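Local structure of kelch domain-containing protein (Colletotrichum graminicola M1.001, 5C86) at residues 4-9 with 290-295; 312-317 with 321-326. The protein is a fungal alcohol oxidase of the AA5 family, probably a copper-radical enzyme that oxidises alcohols to aldehydes as its galactose oxidase relatives do. All coordinates share one frame; numbering follows the deposited sequence. Where two conformers were deposited one is given.

In the fold
Both interactions lie in the Kelch beta-propeller, their centres about 10 Å apart, on the same side of the chain's centre. Interaction 2 is the outer hairpin of the blade made by strands 282-285, 291-294, 313-316 and 321-324. Strand 291-294 contributes to interaction 1 and also pairs with 313-316 through backbone bonds between I291 and F315 and between V293 and E313. Interaction 1 joins this blade to the following one, whose outermost strand, 5-11, comes from the N terminus and completes strands 336-340, 346-350 and 364-369. Along the chain, 290-295 precedes the hairpin. Interaction 2 thus lies within one blade, and interaction 1 packs that blade against its neighbour, away from the copper ligands.

Interaction 1. Residues 4-9 with 290-295; sequences GKWGPM and KIWVVG
W6 and W292 meet across two backbones that do not pair: the nearest CA atoms, those of W6 and V294, are 12.7 Å apart, and no hydrogen bond links 4-9 to 290-295. This is a seam between adjacent blades of the Kelch beta-propeller, and the N-terminal strand 5-11 is the outer strand that closes the ring by completing the blade of strands 336-340, 346-350 and 364-369. The two indoles bridge the gap. W292 has CG anti to the backbone N (chi1 -170°), which sends the ring out from strand 291-294 towards the N-terminal strand; W6 reaches back with its six-membered ring leading. Their planes are inclined at 56°, with the centroids of the six-membered rings 5.8 Å apart. W368, from the strand paired with 5-11, stacks on W292 and also meets W6, making a three-tryptophan cluster. Each NE1 is satisfied by the chain just after strand 321-324, the last of W292's own blade: W6 bonds to T326 O and W292 to T325 OG1, which helps set the rotation of both rings. From its own strand, V294 CB lies 3.7 Å above one face of W292, toward the rim, while W6 CH2 approaches the ring's edge, near its plane, 3.6 Å from W292 CH2.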
loop_
_atom_site.group_PDB
_atom_site.type_symbol
_atom_site.label_atom_id
_atom_site.label_comp_id
_atom_site.label_asym_id
_atom_site.label_seq_id
_atom_site.Cartn_x
_atom_site.Cartn_y
_atom_site.Cartn_z
ATOM N N GLY A 4 4.016 -18.755 -10.694
ATOM C CA GLY A 4 3.095 -18.871 -9.631
ATOM C C GLY A 4 1.809 -19.497 -10.040
ATOM O O GLY A 4 1.755 -20.223 -11.061
ATOM N N LYS A 5 0.796 -19.245 -9.298
ATOM C CA LYS A 5 -0.496 -19.872 -9.514
ATOM C C LYS A 5 -1.593 -19.055 -8.941
ATOM O O LYS A 5 -1.487 -18.566 -7.841
ATOM C CB LYS A 5 -0.486 -21.238 -8.829
ATOM C CG LYS A 5 -1.692 -22.096 -9.146
ATOM C CD LYS A 5 -1.484 -23.538 -8.671
ATOM C CE LYS A 5 -2.532 -24.436 -9.312
ATOM N NZ LYS A 5 -3.834 -24.265 -8.638
ATOM N N TRP A 6 -2.744 -18.965 -9.628
ATOM C CA TRP A 6 -3.916 -18.349 -9.117
ATOM C C TRP A 6 -4.785 -19.310 -8.332
ATOM O O TRP A 6 -4.944 -20.435 -8.788
ATOM C CB TRP A 6 -4.791 -17.812 -10.276
ATOM C CG TRP A 6 -4.173 -16.711 -11.010
ATOM C CD1 TRP A 6 -3.674 -16.763 -12.209
ATOM C CD2 TRP A 6 -4.125 -15.343 -10.596
ATOM N NE1 TRP A 6 -3.222 -15.524 -12.608
ATOM C CE2 TRP A 6 -3.487 -14.622 -11.627
ATOM C CE3 TRP A 6 -4.517 -14.688 -9.468
ATOM C CZ2 TRP A 6 -3.277 -13.218 -11.556
ATOM C CZ3 TRP A 6 -4.317 -13.236 -9.400
ATOM C CH2 TRP A 6 -3.698 -12.565 -10.446
ATOM N N GLY A 7 -5.378 -18.871 -7.258
ATOM C CA GLY A 7 -6.412 -19.627 -6.587
ATOM C C GLY A 7 -7.787 -19.396 -7.203
ATOM O O GLY A 7 -7.921 -18.683 -8.179
ATOM N N PRO A 8 -8.807 -19.927 -6.571
ATOM C CA PRO A 8 -10.130 -19.751 -7.161
ATOM C C PRO A 8 -10.650 -18.333 -7.053
ATOM O O PRO A 8 -10.217 -17.535 -6.173
ATOM C CB PRO A 8 -11.005 -20.667 -6.276
ATOM C CG PRO A 8 -10.251 -20.772 -4.981
ATOM C CD PRO A 8 -8.821 -20.866 -5.447
ATOM N N MET A 9 -11.591 -17.976 -7.940
ATOM C CA MET A 9 -12.188 -16.654 -7.917
ATOM C C MET A 9 -13.011 -16.506 -6.644
ATOM O O MET A 9 -13.769 -17.411 -6.286
ATOM C CB MET A 9 -13.094 -16.365 -9.147
ATOM C CG MET A 9 -12.432 -16.251 -10.536
ATOM S SD MET A 9 -11.579 -14.738 -11.092
ATOM C CE MET A 9 -11.942 -13.584 -9.845
ATOM N N LYS A 290 11.114 -9.071 -3.584
ATOM C CA LYS A 290 10.634 -8.887 -4.937
ATOM C C LYS A 290 9.337 -8.098 -4.946
ATOM O O LYS A 290 8.690 -7.906 -3.891
ATOM C CB LYS A 290 10.483 -10.219 -5.708
ATOM C CG LYS A 290 11.829 -10.939 -5.895
ATOM C CD LYS A 290 11.606 -12.196 -6.847
ATOM C CE LYS A 290 12.738 -13.220 -6.831
ATOM N NZ LYS A 290 12.496 -14.141 -5.670
ATOM N N ILE A 291 8.982 -7.614 -6.128
ATOM C CA ILE A 291 7.798 -6.758 -6.286
ATOM C C ILE A 291 6.906 -7.275 -7.410
ATOM O O ILE A 291 7.380 -7.591 -8.480
ATOM C CB ILE A 291 8.165 -5.328 -6.570
ATOM C CG1 ILE A 291 9.054 -4.785 -5.429
ATOM C CG2 ILE A 291 6.951 -4.439 -6.752
ATOM C CD1 ILE A 291 9.776 -3.492 -5.741
ATOM N N TRP A 292 5.633 -7.437 -7.148
ATOM C CA TRP A 292 4.694 -7.902 -8.222
ATOM C C TRP A 292 3.891 -6.711 -8.700
ATOM O O TRP A 292 3.365 -5.962 -7.847
ATOM C CB TRP A 292 3.813 -8.893 -7.625
ATOM C CG TRP A 292 2.939 -9.676 -8.584
ATOM C CD1 TRP A 292 3.367 -10.437 -9.585
ATOM C CD2 TRP A 292 1.525 -9.831 -8.485
ATOM N NE1 TRP A 292 2.292 -11.120 -10.145
ATOM C CE2 TRP A 292 1.165 -10.751 -9.496
ATOM C CE3 TRP A 292 0.545 -9.331 -7.648
ATOM C CZ2 TRP A 292 -0.144 -11.192 -9.628
ATOM C CZ3 TRP A 292 -0.767 -9.818 -7.784
ATOM C CH2 TRP A 292 -1.051 -10.739 -8.768
ATOM N N VAL A 293 3.830 -6.546 -10.006
ATOM C CA VAL A 293 3.137 -5.441 -10.664
ATOM C C VAL A 293 2.002 -6.049 -11.434
ATOM O O VAL A 293 2.271 -6.795 -12.387
ATOM C CB VAL A 293 4.042 -4.597 -11.552
ATOM C CG1 VAL A 293 3.288 -3.409 -12.026
ATOM C CG2 VAL A 293 5.283 -4.129 -10.739
ATOM N N VAL A 294 0.775 -5.720 -11.049
ATOM C CA VAL A 294 -0.389 -6.399 -11.624
ATOM C C VAL A 294 -1.412 -5.387 -12.180
ATOM O O VAL A 294 -1.685 -4.326 -11.585
ATOM C CB VAL A 294 -1.098 -7.274 -10.577
ATOM C CG1 VAL A 294 -1.401 -6.582 -9.273
ATOM C CG2 VAL A 294 -2.342 -7.995 -11.141
ATOM N N GLY A 295 -1.941 -5.739 -13.359
ATOM C CA GLY A 295 -3.039 -4.966 -13.947
ATOM C C GLY A 295 -2.571 -3.726 -14.650
ATOM O O GLY A 295 -1.433 -3.602 -15.116
#

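Interaction 2. Residues 312-317 with 321-326; sequences PELFDP and SFTPTT
F315 and F322 face each other across a non-hydrogen-bonded pair of the antiparallel hairpin. F315 CD1 stands over the centre of the F322 ring, 3.4 Å above its plane, and comes within 3.5 Å of F322 CZ. The rings are inclined at 45°, so one corner of F315 presses on a face without forming a parallel stack. F322 carries CG beside its backbone N (chi1 -69°), which lays the ring back across F315. On the same side of the sheet the E313 side chain, extended beyond CG, slants across F322, its carboxylate plane 38° from the ring, with OE2 3.4 Å from F322 CB.

The backbone holds this register. L314 and T323 exchange two hydrogen bonds, L314 N to T323 O being the shorter at 2.8 Å; D316 N reaches S321 O, and beyond the other end T325 N bonds to P312 O at 3.0 Å. On the L314 face a water donates to L314 O (2.8 Å) and S321 O and also bonds to T323 OG1, tying the threonine side chain to both strands. T325 OG1, already taken by W292 NE1 of strand 291-294, lies 3.3 Å from P312 CB.

Farther out, the aromatic face meets the preceding sheet: F237 stacks on F315, and Y239 meets F322. The E313 carboxylate is gripped twice, OE1 by a salt bridge to R278 and OE2 by the backbone N of K275, which holds it beside F322 and probably favours its charged form. D316 OD1 bonds to A318 N and so braces the turn. Such an outer two-strand hairpin, with one face packed on the preceding blade, is the rim of a four-stranded Kelch propeller blade.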
loop_
_atom_site.group_PDB
_atom_site.type_symbol
_atom_site.label_atom_id
_atom_site.label_comp_id
_atom_site.label_asym_id
_atom_site.label_seq_id
_atom_site.Cartn_x
_atom_site.Cartn_y
_atom_site.Cartn_z
ATOM N N PRO A 312 0.749 -10.009 -15.420
ATOM C CA PRO A 312 1.519 -9.267 -14.374
ATOM C C PRO A 312 2.966 -9.532 -14.599
ATOM O O PRO A 312 3.353 -10.467 -15.334
ATOM C CB PRO A 312 1.053 -9.878 -13.092
ATOM C CG PRO A 312 -0.308 -10.581 -13.363
ATOM C CD PRO A 312 -0.114 -11.015 -14.804
ATOM N N GLU A 313 3.828 -8.757 -13.916
ATOM C CA GLU A 313 5.258 -8.943 -13.904
ATOM C C GLU A 313 5.791 -9.011 -12.517
ATOM O O GLU A 313 5.346 -8.328 -11.639
ATOM C CB GLU A 313 5.947 -7.859 -14.730
ATOM C CG GLU A 313 5.742 -8.068 -16.257
ATOM C CD GLU A 313 6.271 -6.872 -17.056
ATOM O OE1 GLU A 313 5.568 -5.785 -17.122
ATOM O OE2 GLU A 313 7.462 -6.945 -17.554
ATOM N N LEU A 314 6.760 -9.894 -12.337
ATOM C CA LEU A 314 7.525 -10.071 -11.103
ATOM C C LEU A 314 8.842 -9.347 -11.275
ATOM O O LEU A 314 9.593 -9.628 -12.199
ATOM C CB LEU A 314 7.731 -11.559 -10.834
ATOM C CG LEU A 314 8.435 -11.879 -9.550
ATOM C CD1 LEU A 314 7.773 -11.343 -8.310
ATOM C CD2 LEU A 314 8.524 -13.422 -9.489
ATOM N N PHE A 315 9.108 -8.341 -10.430
ATOM C CA PHE A 315 10.335 -7.556 -10.552
ATOM C C PHE A 315 11.288 -7.928 -9.411
ATOM O O PHE A 315 10.894 -8.024 -8.271
ATOM C CB PHE A 315 10.021 -6.075 -10.443
ATOM C CG PHE A 315 11.229 -5.170 -10.438
ATOM C CD1 PHE A 315 11.959 -4.965 -11.586
ATOM C CD2 PHE A 315 11.654 -4.562 -9.269
ATOM C CE1 PHE A 315 13.023 -4.101 -11.563
ATOM C CE2 PHE A 315 12.738 -3.719 -9.233
ATOM C CZ PHE A 315 13.440 -3.512 -10.404
ATOM N N ASP A 316 12.589 -8.115 -9.734
ATOM C CA ASP A 316 13.613 -8.455 -8.760
ATOM C C ASP A 316 14.520 -7.254 -8.620
ATOM O O ASP A 316 15.288 -6.981 -9.510
ATOM C CB ASP A 316 14.390 -9.708 -9.189
ATOM C CG ASP A 316 15.476 -10.089 -8.202
ATOM O OD1 ASP A 316 15.786 -9.275 -7.266
ATOM O OD2 ASP A 316 15.909 -11.272 -8.406
ATOM N N PRO A 317 14.444 -6.499 -7.563
ATOM C CA PRO A 317 15.272 -5.281 -7.458
ATOM C C PRO A 317 16.751 -5.581 -7.359
ATOM O O PRO A 317 17.490 -4.685 -7.677
ATOM C CB PRO A 317 14.781 -4.622 -6.161
ATOM C CG PRO A 317 13.428 -5.192 -5.962
ATOM C CD PRO A 317 13.503 -6.615 -6.420
ATOM N N SER A 321 15.382 -6.855 -12.955
ATOM C CA SER A 321 14.785 -7.649 -14.014
ATOM C C SER A 321 13.306 -7.988 -13.789
ATOM O O SER A 321 12.926 -8.250 -12.672
ATOM C CB SER A 321 15.595 -8.914 -14.165
ATOM O OG SER A 321 15.114 -9.602 -15.272
ATOM N N PHE A 322 12.522 -7.945 -14.856
ATOM C CA PHE A 322 11.113 -8.286 -14.875
ATOM C C PHE A 322 10.878 -9.608 -15.532
ATOM O O PHE A 322 11.491 -9.825 -16.596
ATOM C CB PHE A 322 10.312 -7.288 -15.693
ATOM C CG PHE A 322 10.208 -5.907 -15.090
ATOM C CD1 PHE A 322 9.174 -5.587 -14.215
ATOM C CD2 PHE A 322 11.156 -4.937 -15.372
ATOM C CE1 PHE A 322 9.060 -4.303 -13.699
ATOM C CE2 PHE A 322 11.024 -3.670 -14.833
ATOM C CZ PHE A 322 9.978 -3.352 -14.032
ATOM N N THR A 323 9.967 -10.466 -15.025
ATOM C CA THR A 323 9.515 -11.660 -15.691
ATOM C C THR A 323 8.038 -11.736 -15.597
ATOM O O THR A 323 7.440 -11.342 -14.607
ATOM C CB THR A 323 10.123 -12.940 -15.111
ATOM O OG1 THR A 323 9.938 -12.928 -13.730
ATOM C CG2 THR A 323 11.564 -12.973 -15.361
ATOM N N PRO A 324 7.355 -12.259 -16.631
ATOM C CA PRO A 324 5.917 -12.392 -16.579
ATOM C C PRO A 324 5.382 -13.489 -15.689
ATOM O O PRO A 324 6.055 -14.562 -15.501
ATOM C CB PRO A 324 5.556 -12.678 -18.053
ATOM C CG PRO A 324 6.733 -13.387 -18.587
ATOM C CD PRO A 324 7.955 -12.714 -17.919
ATOM N N THR A 325 4.253 -13.301 -15.080
ATOM C CA THR A 325 3.662 -14.324 -14.295
ATOM C C THR A 325 2.327 -14.777 -14.939
ATOM O O THR A 325 1.973 -14.270 -16.021
ATOM C CB THR A 325 3.494 -13.926 -12.846
ATOM O OG1 THR A 325 2.531 -12.855 -12.730
ATOM C CG2 THR A 325 4.835 -13.476 -12.292
ATOM N N THR A 326 1.580 -15.643 -14.303
ATOM C CA THR A 326 0.427 -16.214 -15.018
ATOM C C THR A 326 -0.627 -15.117 -15.257
ATOM O O THR A 326 -1.069 -14.435 -14.337
ATOM C CB THR A 326 -0.132 -17.411 -14.258
ATOM O OG1 THR A 326 0.849 -18.463 -14.268
ATOM C CG2 THR A 326 -1.351 -17.963 -14.922
HETATM O O HOH W 1 11.951 -11.174 -12.250
#